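Local coordinates for Mgp-operon protein 3 (Mycoplasma pneumoniae, PDB 6RJ1), which is an extracellular membrane-anchored surface protein that probably works together with the adhesin P1 in attaching this human pathogen to sugar-bearing host cells, at residues A[12-17]-A[28-33]; A[50-55]-A[115-120]; A[128-133]-A[484-489]. All coordinates share one frame; numbering follows the deposited sequence. Where two conformers were deposited one is given.

Contact 1 of 3, residues A[12-17]-A[28-33]; sequences NTLTPY and LDVVRA
Leu14 and Leu28 face each other as an antiparallel hydrogen-bonded pair, each main-chain amide serving the other's carbonyl: Leu28 N lies 2.8 Å from Leu14 O, and Leu14 N lies 3.0 Å from Leu28 O. The next pair, Thr13 with Asp29, is a non-hydrogen-bonded one, and there Leu28 O receives a CA-H...O contact from Thr13 CA at 3.2 Å. A third amide bond, Val30 N to Asn12 O at 2.9 Å, closes the pairing just where residues 28-33 leave the strand for helix 30-33. The two strands are the arms of a beta hairpin with a long, irregular connection. Strand 13-17 is the middle member of a three-stranded antiparallel sheet, its other edge bonded to strand 6-10 through Thr15 with Leu8 and Tyr17 with Tyr6. Where strand gives way to helix, Asp29 takes the N-cap position. Its CG stands opposite the backbone N (chi1 -173°), which turns the carboxylate back over the first helical turn; OD1 accepts from Arg32 N at 3.3 Å, the amide arriving from above the carboxylate plane, with a weaker bond from Val31 N. On the same face of the sheet as Asp29, Thr13 lays its OG1 crosswise against Asp29 CB. The other face carries Leu14 and Leu28, and here Leu14 CD1 meets Val30 CG2 at 3.9 Å. Both leucines also press on Leu53, so this face of the hairpin is turned to strand 52-59. Just ahead of strand 13-17, the amide group of Asn12 packs against Val31 CG2, while its polar atoms are engaged by the main chain of strand 40-48: OD1 accepts from Leu42 N and ND2 donates to Tyr40 O.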
ATOM      1  N   ASN A  12      15.460  17.703  10.097  1.00 67.88           N
ATOM      2  CA  ASN A  12      14.385  18.544  10.662  1.00 67.21           C
ATOM      3  C   ASN A  12      14.475  20.007  10.237  1.00 70.68           C
ATOM      4  O   ASN A  12      13.637  20.818  10.633  1.00 68.91           O
ATOM      5  CB  ASN A  12      14.317  18.422  12.192  1.00 64.43           C
ATOM      6  CG  ASN A  12      13.804  17.106  12.724  1.00 74.08           C
ATOM      7  OD1 ASN A  12      13.181  16.288  12.032  1.00 64.84           O
ATOM      8  ND2 ASN A  12      14.056  16.880  13.991  1.00 67.06           N
ATOM      9  N   THR A  13      15.475  20.328   9.410  1.00 69.05           N
ATOM     10  CA  THR A  13      15.731  21.675   8.927  1.00 69.57           C
ATOM     11  C   THR A  13      15.349  21.841   7.461  1.00 74.94           C
ATOM     12  O   THR A  13      15.722  21.013   6.632  1.00 75.60           O
ATOM     13  CB  THR A  13      17.187  22.082   9.233  1.00 72.17           C
ATOM     14  OG1 THR A  13      17.405  21.929  10.637  1.00 71.09           O
ATOM     15  CG2 THR A  13      17.496  23.518   8.834  1.00 67.82           C
ATOM     16  N   LEU A  14      14.587  22.913   7.165  1.00 71.17           N
ATOM     17  CA  LEU A  14      14.183  23.321   5.826  1.00 70.63           C
ATOM     18  C   LEU A  14      14.959  24.602   5.537  1.00 76.80           C
ATOM     19  O   LEU A  14      14.679  25.640   6.145  1.00 77.02           O
ATOM     20  CB  LEU A  14      12.658  23.529   5.731  1.00 69.94           C
ATOM     21  CG  LEU A  14      11.786  22.279   5.952  1.00 73.74           C
ATOM     22  CD1 LEU A  14      10.327  22.629   5.952  1.00 73.90           C
ATOM     23  CD2 LEU A  14      12.057  21.206   4.913  1.00 72.62           C
ATOM     24  N   THR A  15      15.998  24.508   4.678  1.00 74.20           N
ATOM     25  CA  THR A  15      16.882  25.640   4.384  1.00 74.13           C
ATOM     26  C   THR A  15      16.553  26.313   3.024  1.00 78.53           C
ATOM     27  O   THR A  15      16.379  25.623   2.017  1.00 78.00           O
ATOM     28  CB  THR A  15      18.369  25.209   4.524  1.00 80.81           C
ATOM     29  OG1 THR A  15      18.652  24.790   5.852  1.00 82.03           O
ATOM     30  CG2 THR A  15      19.361  26.293   4.156  1.00 81.40           C
ATOM     31  N   PRO A  16      16.483  27.669   2.981  1.00 76.08           N
ATOM     32  CA  PRO A  16      16.229  28.347   1.697  1.00 76.16           C
ATOM     33  C   PRO A  16      17.511  28.536   0.888  1.00 80.79           C
ATOM     34  O   PRO A  16      18.470  29.118   1.380  1.00 80.79           O
ATOM     35  CB  PRO A  16      15.599  29.684   2.109  1.00 77.43           C
ATOM     36  CG  PRO A  16      16.049  29.911   3.521  1.00 81.73           C
ATOM     37  CD  PRO A  16      16.656  28.648   4.074  1.00 77.21           C
ATOM     38  N   TYR A  17      17.530  28.025  -0.342  1.00 77.21           N
ATOM     39  CA  TYR A  17      18.667  28.140  -1.244  1.00 77.14           C
ATOM     40  C   TYR A  17      18.369  29.179  -2.316  1.00 82.87           C
ATOM     41  O   TYR A  17      17.251  29.226  -2.836  1.00 83.35           O
ATOM     42  CB  TYR A  17      19.013  26.780  -1.872  1.00 77.20           C
ATOM     43  CG  TYR A  17      19.798  25.878  -0.948  1.00 78.21           C
ATOM     44  CD1 TYR A  17      19.154  25.076  -0.011  1.00 79.43           C
ATOM     45  CD2 TYR A  17      21.185  25.824  -1.008  1.00 79.86           C
ATOM     46  CE1 TYR A  17      19.872  24.226   0.831  1.00 80.57           C
ATOM     47  CE2 TYR A  17      21.915  24.984  -0.167  1.00 80.98           C
ATOM     48  CZ  TYR A  17      21.255  24.190   0.756  1.00 87.89           C
ATOM     49  OH  TYR A  17      21.970  23.368   1.594  1.00 88.29           O
ATOM     50  N   LEU A  28      15.102  26.524   8.811  1.00 74.94           N
ATOM     51  CA  LEU A  28      14.116  26.410   9.874  1.00 73.10           C
ATOM     52  C   LEU A  28      14.118  25.006  10.496  1.00 75.60           C
ATOM     53  O   LEU A  28      13.818  24.040   9.796  1.00 74.84           O
ATOM     54  CB  LEU A  28      12.728  26.788   9.300  1.00 72.57           C
ATOM     55  CG  LEU A  28      11.473  26.430  10.108  1.00 75.99           C
ATOM     56  CD1 LEU A  28      11.108  27.528  11.081  1.00 75.88           C
ATOM     57  CD2 LEU A  28      10.315  26.127   9.187  1.00 75.79           C
ATOM     58  N   ASP A  29      14.439  24.901  11.812  1.00 71.16           N
ATOM     59  CA  ASP A  29      14.378  23.631  12.537  1.00 70.14           C
ATOM     60  C   ASP A  29      12.944  23.508  13.003  1.00 74.05           C
ATOM     61  O   ASP A  29      12.560  24.065  14.035  1.00 74.28           O
ATOM     62  CB  ASP A  29      15.358  23.554  13.723  1.00 71.52           C
ATOM     63  CG  ASP A  29      15.459  22.181  14.400  1.00 80.14           C
ATOM     64  OD1 ASP A  29      14.453  21.420  14.388  1.00 78.10           O
ATOM     65  OD2 ASP A  29      16.537  21.871  14.943  1.00 89.94           O
ATOM     66  N   VAL A  30      12.149  22.812  12.191  1.00 69.98           N
ATOM     67  CA  VAL A  30      10.717  22.587  12.337  1.00 69.82           C
ATOM     68  C   VAL A  30      10.337  22.106  13.758  1.00 74.98           C
ATOM     69  O   VAL A  30       9.394  22.644  14.346  1.00 75.93           O
ATOM     70  CB  VAL A  30      10.255  21.640  11.198  1.00 73.63           C
ATOM     71  CG1 VAL A  30       8.892  21.032  11.458  1.00 73.46           C
ATOM     72  CG2 VAL A  30      10.265  22.362   9.855  1.00 73.38           C
ATOM     73  N   VAL A  31      11.105  21.154  14.324  1.00 70.70           N
ATOM     74  CA  VAL A  31      10.868  20.577  15.652  1.00 69.87           C
ATOM     75  C   VAL A  31      11.162  21.605  16.776  1.00 74.82           C
ATOM     76  O   VAL A  31      10.314  21.783  17.660  1.00 74.31           O
ATOM     77  CB  VAL A  31      11.611  19.221  15.819  1.00 73.01           C
ATOM     78  CG1 VAL A  31      11.558  18.707  17.255  1.00 72.89           C
ATOM     79  CG2 VAL A  31      11.041  18.180  14.869  1.00 72.54           C
ATOM     80  N   ARG A  32      12.332  22.270  16.729  0.70 71.89           N
ATOM     81  CA  ARG A  32      12.732  23.294  17.697  0.70 71.88           C
ATOM     82  C   ARG A  32      11.770  24.494  17.668  0.70 75.97           C
ATOM     83  O   ARG A  32      11.344  24.954  18.730  0.70 75.75           O
ATOM     84  CB  ARG A  32      14.171  23.768  17.420  0.70 72.40           C
ATOM     85  CG  ARG A  32      15.169  23.411  18.512  0.70 81.69           C
ATOM     86  CD  ARG A  32      16.127  22.321  18.069  0.70 87.80           C
ATOM     87  NE  ARG A  32      17.149  22.045  19.077  0.70 91.82           N
ATOM     88  CZ  ARG A  32      18.241  21.313  18.869  0.70101.30           C
ATOM     89  NH1 ARG A  32      18.481  20.791  17.673  0.70 79.67           N
ATOM     90  NH2 ARG A  32      19.111  21.118  19.850  0.70 92.64           N
ATOM     91  N   ALA A  33      11.418  24.976  16.449  1.00 72.46           N
ATOM     92  CA  ALA A  33      10.528  26.131  16.224  1.00 72.16           C
ATOM     93  C   ALA A  33       9.102  25.899  16.703  1.00 75.43           C
ATOM     94  O   ALA A  33       8.453  26.851  17.138  1.00 75.07           O
ATOM     95  CB  ALA A  33      10.522  26.524  14.755  1.00 72.97           C
TER

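Contact 2 of 3, residues A[50-55]-A[115-120]; sequences DTKLVA and VLIFKA
Leu53 and Phe118, like Ala55 and Leu116, are antiparallel hydrogen-bonded pairs that each exchange two main-chain bonds. In the first, Phe118 N donates to Leu53 O at 2.8 Å, and Leu53 N returns to Phe118 O at 3.1 Å. In the second, Ala55 N donates to Leu116 O, and Leu116 N binds Ala55 O. A fifth bond, Ala120 N to Thr51 O at 2.9 Å, carries the pairing one residue ahead of strand 52-59. Weaker CA-H...O contacts fill the steps between; Val54 CA, for instance, lies 3.3 Å from Leu116 O. With strand directions 163° apart, the register runs unbroken from Thr51 with Ala120 to Ala55 with Leu116. These are the second and third of four antiparallel neighbours, 40-48, 52-59, 114-121 and 125-135, at one end of a mixed sheet; the order is meander-like, with a long excursion between the second and third strands. Apolar contacts divide between the two faces. On one, Val54 and Ile117 run alongside each other in the same direction: with CG1 beside its backbone N (chi1 -50°), Ile117 brings CD1 to within 3.8 Å of Val54 CG2. Val115 CG1 reaches Val54 CG1 at 3.7 Å, and the bent chain of Lys52 sets its CD against Ile117 CG2. The other face holds Leu53, Ala55, Leu116 and Phe118. There the phenyl ring presents its edge to Leu53 O, which lies in the ring plane 3.6 Å from Phe118 CD1, and Ala55 CB also sits at that ring's edge. Val30 and Ala33 of helix 30-33 cover part of this leucine and phenylalanine surface. Lys52 NZ, by contrast, finds its partners outside both segments, in a salt bridge with Glu483 and a hydrogen bond with Tyr460.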
ATOM      1  N   ASP A  50       2.460  31.380  -1.038  1.00 89.42           N
ATOM      2  CA  ASP A  50       3.682  32.132  -0.770  1.00 90.09           C
ATOM      3  C   ASP A  50       3.854  32.553   0.713  1.00 93.42           C
ATOM      4  O   ASP A  50       4.971  32.903   1.105  1.00 93.19           O
ATOM      5  CB  ASP A  50       3.796  33.350  -1.721  1.00 92.89           C
ATOM      6  CG  ASP A  50       2.595  34.300  -1.817  1.00109.69           C
ATOM      7  OD1 ASP A  50       1.476  33.905  -1.397  1.00111.59           O
ATOM      8  OD2 ASP A  50       2.769  35.426  -2.337  1.00116.66           O
ATOM      9  N   THR A  51       2.786  32.500   1.533  1.00 88.76           N
ATOM     10  CA  THR A  51       2.860  32.903   2.945  1.00 87.99           C
ATOM     11  C   THR A  51       2.677  31.722   3.938  1.00 89.43           C
ATOM     12  O   THR A  51       2.675  31.956   5.152  1.00 89.44           O
ATOM     13  CB  THR A  51       1.884  34.088   3.218  1.00100.47           C
ATOM     14  OG1 THR A  51       2.348  34.871   4.325  1.00102.11           O
ATOM     15  CG2 THR A  51       0.400  33.669   3.390  1.00 99.43           C
ATOM     16  N   LYS A  52       2.545  30.481   3.437  1.00 83.40           N
ATOM     17  CA  LYS A  52       2.307  29.315   4.291  1.00 82.48           C
ATOM     18  C   LYS A  52       3.236  28.119   4.043  1.00 84.92           C
ATOM     19  O   LYS A  52       3.614  27.834   2.904  1.00 84.76           O
ATOM     20  CB  LYS A  52       0.832  28.880   4.168  1.00 84.43           C
ATOM     21  CG  LYS A  52       0.329  27.890   5.230  1.00 86.15           C
ATOM     22  CD  LYS A  52      -1.019  28.301   5.806  1.00 87.92           C
ATOM     23  CE  LYS A  52      -2.181  28.068   4.867  1.00 88.12           C
ATOM     24  NZ  LYS A  52      -3.362  28.885   5.257  1.00 90.03           N
ATOM     25  N   LEU A  53       3.577  27.419   5.137  1.00 79.34           N
ATOM     26  CA  LEU A  53       4.374  26.202   5.146  1.00 78.49           C
ATOM     27  C   LEU A  53       3.760  25.241   6.160  1.00 80.06           C
ATOM     28  O   LEU A  53       3.630  25.571   7.339  1.00 79.98           O
ATOM     29  CB  LEU A  53       5.856  26.480   5.447  1.00 78.66           C
ATOM     30  CG  LEU A  53       6.787  25.266   5.496  1.00 83.47           C
ATOM     31  CD1 LEU A  53       7.102  24.742   4.095  1.00 83.88           C
ATOM     32  CD2 LEU A  53       8.060  25.615   6.216  1.00 86.47           C
ATOM     33  N   VAL A  54       3.345  24.070   5.673  1.00 74.01           N
ATOM     34  CA  VAL A  54       2.718  23.012   6.457  1.00 72.65           C
ATOM     35  C   VAL A  54       3.723  21.867   6.625  1.00 74.36           C
ATOM     36  O   VAL A  54       4.341  21.460   5.645  1.00 74.12           O
ATOM     37  CB  VAL A  54       1.396  22.546   5.782  1.00 76.19           C
ATOM     38  CG1 VAL A  54       0.708  21.459   6.594  1.00 75.47           C
ATOM     39  CG2 VAL A  54       0.451  23.725   5.551  1.00 76.25           C
ATOM     40  N   ALA A  55       3.901  21.367   7.861  1.00 69.12           N
ATOM     41  CA  ALA A  55       4.826  20.264   8.154  1.00 68.06           C
ATOM     42  C   ALA A  55       4.129  19.129   8.920  1.00 71.18           C
ATOM     43  O   ALA A  55       3.099  19.357   9.546  1.00 71.11           O
ATOM     44  CB  ALA A  55       6.032  20.777   8.935  1.00 68.45           C
ATOM     45  N   VAL A 115       0.602  18.207  12.818  1.00 66.59           N
ATOM     46  CA  VAL A 115       0.633  18.941  11.565  1.00 66.31           C
ATOM     47  C   VAL A 115       0.963  20.348  12.052  1.00 70.55           C
ATOM     48  O   VAL A 115       0.238  20.885  12.901  1.00 70.72           O
ATOM     49  CB  VAL A 115      -0.691  18.877  10.759  1.00 69.87           C
ATOM     50  CG1 VAL A 115      -0.733  19.955   9.681  1.00 69.60           C
ATOM     51  CG2 VAL A 115      -0.882  17.502  10.141  1.00 69.38           C
ATOM     52  N   LEU A 116       2.095  20.901  11.595  1.00 65.70           N
ATOM     53  CA  LEU A 116       2.554  22.227  12.009  1.00 64.66           C
ATOM     54  C   LEU A 116       2.301  23.244  10.917  1.00 70.32           C
ATOM     55  O   LEU A 116       2.568  22.967   9.746  1.00 70.94           O
ATOM     56  CB  LEU A 116       4.046  22.218  12.381  1.00 63.89           C
ATOM     57  CG  LEU A 116       4.575  21.014  13.149  1.00 67.65           C
ATOM     58  CD1 LEU A 116       6.060  21.028  13.181  1.00 67.74           C
ATOM     59  CD2 LEU A 116       4.041  20.968  14.556  1.00 68.82           C
ATOM     60  N   ILE A 117       1.796  24.422  11.304  1.00 66.72           N
ATOM     61  CA  ILE A 117       1.505  25.521  10.392  1.00 67.23           C
ATOM     62  C   ILE A 117       2.471  26.666  10.691  1.00 73.64           C
ATOM     63  O   ILE A 117       2.621  27.081  11.849  1.00 72.89           O
ATOM     64  CB  ILE A 117       0.016  25.971  10.491  1.00 70.52           C
ATOM     65  CG1 ILE A 117      -0.979  24.777  10.391  1.00 70.90           C
ATOM     66  CG2 ILE A 117      -0.327  27.083   9.487  1.00 71.42           C
ATOM     67  CD1 ILE A 117      -0.986  23.914   9.070  1.00 77.53           C
ATOM     68  N   PHE A 118       3.123  27.167   9.633  1.00 71.42           N
ATOM     69  CA  PHE A 118       4.076  28.265   9.701  1.00 71.55           C
ATOM     70  C   PHE A 118       3.642  29.376   8.765  1.00 79.07           C
ATOM     71  O   PHE A 118       3.069  29.107   7.709  1.00 79.46           O
ATOM     72  CB  PHE A 118       5.481  27.782   9.308  1.00 72.62           C
ATOM     73  CG  PHE A 118       6.127  26.824  10.278  1.00 73.15           C
ATOM     74  CD1 PHE A 118       5.928  25.450  10.161  1.00 74.41           C
ATOM     75  CD2 PHE A 118       6.968  27.289  11.287  1.00 74.28           C
ATOM     76  CE1 PHE A 118       6.539  24.563  11.052  1.00 74.76           C
ATOM     77  CE2 PHE A 118       7.583  26.400  12.176  1.00 76.16           C
ATOM     78  CZ  PHE A 118       7.365  25.044  12.052  1.00 73.90           C
ATOM     79  N   LYS A 119       3.911  30.621   9.153  1.00 78.15           N
ATOM     80  CA  LYS A 119       3.607  31.802   8.347  1.00 79.40           C
ATOM     81  C   LYS A 119       4.915  32.414   7.886  1.00 86.39           C
ATOM     82  O   LYS A 119       5.895  32.382   8.639  1.00 86.38           O
ATOM     83  CB  LYS A 119       2.733  32.823   9.105  1.00 81.87           C
ATOM     84  CG  LYS A 119       3.357  33.563  10.291  1.00 96.16           C
ATOM     85  CD  LYS A 119       2.464  34.721  10.735  1.00106.32           C
ATOM     86  CE  LYS A 119       2.817  35.225  12.113  1.00115.47           C
ATOM     87  NZ  LYS A 119       2.387  34.285  13.196  1.00118.72           N
ATOM     88  N   ALA A 120       4.942  32.966   6.669  1.00 84.46           N
ATOM     89  CA  ALA A 120       6.147  33.588   6.135  1.00 84.88           C
ATOM     90  C   ALA A 120       6.499  34.855   6.901  1.00 90.10           C
ATOM     91  O   ALA A 120       5.609  35.547   7.396  1.00 89.78           O
ATOM     92  CB  ALA A 120       5.978  33.888   4.661  1.00 85.68           C
TER

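Contact 3 of 3, residues A[128-133]-A[484-489]; sequences FERKIK and DQESGK
Lys133 is gripped through both sides of its backbone: its N donates almost straight (176°) to Glu486 O at 3.0 Å, and its O accepts from Gly488 N at the same length. The two bonds straddle Ser487 and make the parallel bridge that joins strands 125-135 and 487-492. Arg130 adds a side-chain hold. Its chain, bent at chi3 (-61°), carries NH1 to Gln485 O at 2.8 Å, a weak bond near the guanidinium plane, while Asp484 O lies over one face of that group. Glu486 OE1 stands well out of the plane, 3.8 Å from Arg130 NH1, as a long, purely electrostatic pair. Farther along, Ile132 sets CG1 against Gln485 O and CG2 4.1 Å from Ser487 CA, and Lys133 CB packs on Ser487 CB. Lys133 NZ turns off to a salt bridge with Asp110. Within strand 125-135, Glu129 and Arg130 share the single partner Ile117, a classic beta bulge. Since every hydrogen bond across the contact ends on a main-chain group of residues 484-489, their attachment probably depends chiefly on their main-chain path, with the out-of-plane Glu486 carboxylate probably adding only a modest electrostatic pull.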
ATOM      1  N   PHE A 128       6.277  30.216  13.595  1.00 79.59           N
ATOM      2  CA  PHE A 128       5.341  29.152  13.964  1.00 78.25           C
ATOM      3  C   PHE A 128       3.966  29.746  14.290  1.00 82.91           C
ATOM      4  O   PHE A 128       3.877  30.678  15.093  1.00 83.89           O
ATOM      5  CB  PHE A 128       5.898  28.297  15.128  1.00 79.16           C
ATOM      6  CG  PHE A 128       4.949  27.260  15.693  1.00 79.92           C
ATOM      7  CD1 PHE A 128       4.691  26.078  15.002  1.00 81.46           C
ATOM      8  CD2 PHE A 128       4.313  27.465  16.913  1.00 81.65           C
ATOM      9  CE1 PHE A 128       3.809  25.130  15.513  1.00 82.02           C
ATOM     10  CE2 PHE A 128       3.430  26.511  17.427  1.00 83.76           C
ATOM     11  CZ  PHE A 128       3.189  25.349  16.727  1.00 81.62           C
ATOM     12  N   GLU A 129       2.908  29.239  13.641  1.00 78.82           N
ATOM     13  CA  GLU A 129       1.543  29.708  13.881  1.00 78.09           C
ATOM     14  C   GLU A 129       0.844  28.809  14.886  1.00 78.58           C
ATOM     15  O   GLU A 129       0.520  29.258  15.978  1.00 77.94           O
ATOM     16  CB  GLU A 129       0.727  29.767  12.577  1.00 80.02           C
ATOM     17  CG  GLU A 129       1.030  30.958  11.701  1.00 95.04           C
ATOM     18  CD  GLU A 129      -0.198  31.682  11.180  1.00127.89           C
ATOM     19  OE1 GLU A 129      -1.033  31.044  10.493  1.00119.01           O
ATOM     20  OE2 GLU A 129      -0.319  32.896  11.460  1.00130.77           O
ATOM     21  N   ARG A 130       0.609  27.538  14.514  1.00 73.58           N
ATOM     22  CA  ARG A 130      -0.096  26.565  15.345  1.00 72.73           C
ATOM     23  C   ARG A 130       0.205  25.113  14.972  1.00 74.17           C
ATOM     24  O   ARG A 130       0.784  24.847  13.917  1.00 73.66           O
ATOM     25  CB  ARG A 130      -1.623  26.833  15.311  1.00 73.58           C
ATOM     26  CG  ARG A 130      -2.264  26.821  13.914  1.00 84.50           C
ATOM     27  CD  ARG A 130      -3.747  27.128  13.950  1.00100.52           C
ATOM     28  NE  ARG A 130      -4.483  26.132  14.733  1.00117.91           N
ATOM     29  CZ  ARG A 130      -5.287  26.419  15.753  1.00132.98           C
ATOM     30  NH1 ARG A 130      -5.893  25.449  16.419  1.00124.26           N
ATOM     31  NH2 ARG A 130      -5.495  27.682  16.112  1.00112.91           N
ATOM     32  N   LYS A 131      -0.196  24.179  15.854  1.00 69.56           N
ATOM     33  CA  LYS A 131      -0.069  22.731  15.665  1.00 68.14           C
ATOM     34  C   LYS A 131      -1.413  22.032  15.855  1.00 71.40           C
ATOM     35  O   LYS A 131      -2.182  22.400  16.747  1.00 71.32           O
ATOM     36  CB  LYS A 131       1.054  22.108  16.526  1.00 69.55           C
ATOM     37  CG  LYS A 131       0.928  22.263  18.042  1.00 76.56           C
ATOM     38  CD  LYS A 131       2.075  21.552  18.758  1.00 80.60           C
ATOM     39  CE  LYS A 131       1.817  21.322  20.229  1.00 87.93           C
ATOM     40  NZ  LYS A 131       2.151  22.514  21.052  1.00104.65           N
ATOM     41  N   ILE A 132      -1.718  21.068  14.975  1.00 67.93           N
ATOM     42  CA  ILE A 132      -2.961  20.291  15.009  1.00 67.23           C
ATOM     43  C   ILE A 132      -2.592  18.846  15.345  1.00 71.86           C
ATOM     44  O   ILE A 132      -1.847  18.201  14.597  1.00 72.49           O
ATOM     45  CB  ILE A 132      -3.792  20.414  13.685  1.00 69.67           C
ATOM     46  CG1 ILE A 132      -4.081  21.889  13.313  1.00 69.05           C
ATOM     47  CG2 ILE A 132      -5.093  19.601  13.745  1.00 70.14           C
ATOM     48  CD1 ILE A 132      -3.337  22.386  12.129  1.00 68.26           C
ATOM     49  N   LYS A 133      -3.094  18.355  16.485  1.00 67.15           N
ATOM     50  CA  LYS A 133      -2.850  16.999  16.963  1.00 66.12           C
ATOM     51  C   LYS A 133      -3.597  15.982  16.106  1.00 68.81           C
ATOM     52  O   LYS A 133      -4.748  16.202  15.726  1.00 68.91           O
ATOM     53  CB  LYS A 133      -3.293  16.890  18.423  1.00 68.10           C
ATOM     54  CG  LYS A 133      -2.604  15.807  19.225  1.00 73.92           C
ATOM     55  CD  LYS A 133      -3.026  15.975  20.659  1.00 80.15           C
ATOM     56  CE  LYS A 133      -2.403  14.984  21.590  1.00 86.71           C
ATOM     57  NZ  LYS A 133      -3.204  13.738  21.666  1.00 91.87           N
ATOM     58  N   ASP A 484      -7.872  25.405  11.675  1.00 88.05           N
ATOM     59  CA  ASP A 484      -8.394  26.092  12.850  1.00 88.49           C
ATOM     60  C   ASP A 484      -8.495  25.200  14.102  1.00 92.31           C
ATOM     61  O   ASP A 484      -8.480  25.737  15.214  1.00 92.81           O
ATOM     62  CB  ASP A 484      -9.781  26.674  12.517  1.00 91.19           C
ATOM     63  CG  ASP A 484     -10.758  25.644  11.959  1.00109.73           C
ATOM     64  OD1 ASP A 484     -10.514  25.136  10.835  1.00110.66           O
ATOM     65  OD2 ASP A 484     -11.763  25.341  12.645  1.00119.41           O
ATOM     66  N   GLN A 485      -8.656  23.860  13.923  1.00 87.03           N
ATOM     67  CA  GLN A 485      -8.807  22.873  15.009  1.00 85.56           C
ATOM     68  C   GLN A 485      -7.534  22.688  15.848  1.00 86.63           C
ATOM     69  O   GLN A 485      -6.436  22.941  15.360  1.00 86.39           O
ATOM     70  CB  GLN A 485      -9.249  21.508  14.448  1.00 86.90           C
ATOM     71  CG  GLN A 485     -10.713  21.424  14.007  1.00105.82           C
ATOM     72  CD  GLN A 485     -11.168  20.006  13.690  1.00123.65           C
ATOM     73  OE1 GLN A 485     -10.442  19.189  13.096  1.00116.75           O
ATOM     74  NE2 GLN A 485     -12.403  19.685  14.067  1.00114.49           N
ATOM     75  N   GLU A 486      -7.688  22.240  17.106  1.00 81.30           N
ATOM     76  CA  GLU A 486      -6.581  21.962  18.033  1.00 80.38           C
ATOM     77  C   GLU A 486      -6.096  20.526  17.829  1.00 82.20           C
ATOM     78  O   GLU A 486      -4.921  20.225  18.049  1.00 82.49           O
ATOM     79  CB  GLU A 486      -7.038  22.138  19.492  1.00 81.94           C
ATOM     80  CG  GLU A 486      -7.092  23.580  19.973  1.00 95.79           C
ATOM     81  CD  GLU A 486      -5.824  24.105  20.617  1.00121.64           C
ATOM     82  OE1 GLU A 486      -4.837  24.351  19.886  1.00129.89           O
ATOM     83  OE2 GLU A 486      -5.824  24.294  21.854  1.00114.64           O
ATOM     84  N   SER A 487      -7.026  19.638  17.445  1.00 76.30           N
ATOM     85  CA  SER A 487      -6.804  18.217  17.200  1.00 75.15           C
ATOM     86  C   SER A 487      -7.886  17.676  16.253  1.00 76.40           C
ATOM     87  O   SER A 487      -8.859  18.373  15.955  1.00 76.27           O
ATOM     88  CB  SER A 487      -6.786  17.439  18.519  1.00 78.83           C
ATOM     89  OG  SER A 487      -7.878  16.549  18.692  1.00 89.35           O
ATOM     90  N   GLY A 488      -7.702  16.441  15.799  1.00 70.26           N
ATOM     91  CA  GLY A 488      -8.645  15.775  14.917  1.00 68.83           C
ATOM     92  C   GLY A 488      -8.444  14.281  14.894  1.00 69.44           C
ATOM     93  O   GLY A 488      -7.312  13.816  14.744  1.00 69.96           O
ATOM     94  N   LYS A 489      -9.539  13.522  15.064  1.00 63.02           N
ATOM     95  CA  LYS A 489      -9.544  12.055  15.039  1.00 61.13           C
ATOM     96  C   LYS A 489      -9.432  11.589  13.600  1.00 64.30           C
ATOM     97  O   LYS A 489      -9.853  12.309  12.682  1.00 65.22           O
ATOM     98  CB  LYS A 489     -10.833  11.491  15.651  1.00 62.27           C
ATOM     99  CG  LYS A 489     -10.957  11.661  17.155  1.00 65.09           C
ATOM    100  CD  LYS A 489     -12.377  11.387  17.613  1.00 70.26           C
ATOM    101  CE  LYS A 489     -12.521  11.636  19.089  1.00 80.17           C
ATOM    102  NZ  LYS A 489     -13.840  11.196  19.597  1.00 95.11           N
TER

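Along the chain the three contacts come in series, and all lie on the same side of its centre. Contacts 2 and 3 belong to one mixed sheet, their centres about 12 Å apart, and are joined through strands 114-121 and 125-135, which are adjacent and antiparallel in it. Contact 1, also about 12 Å from contact 2 but about 19 Å from contact 3, belongs to a separate small sheet that lies against the larger one; it also reaches contact 3, where Ala33 touches Phe128. The N-terminal hairpin is thus packed on this antiparallel run, which contact 3 extends, across more than 300 residues, to strands within the MgpC adhesin family region.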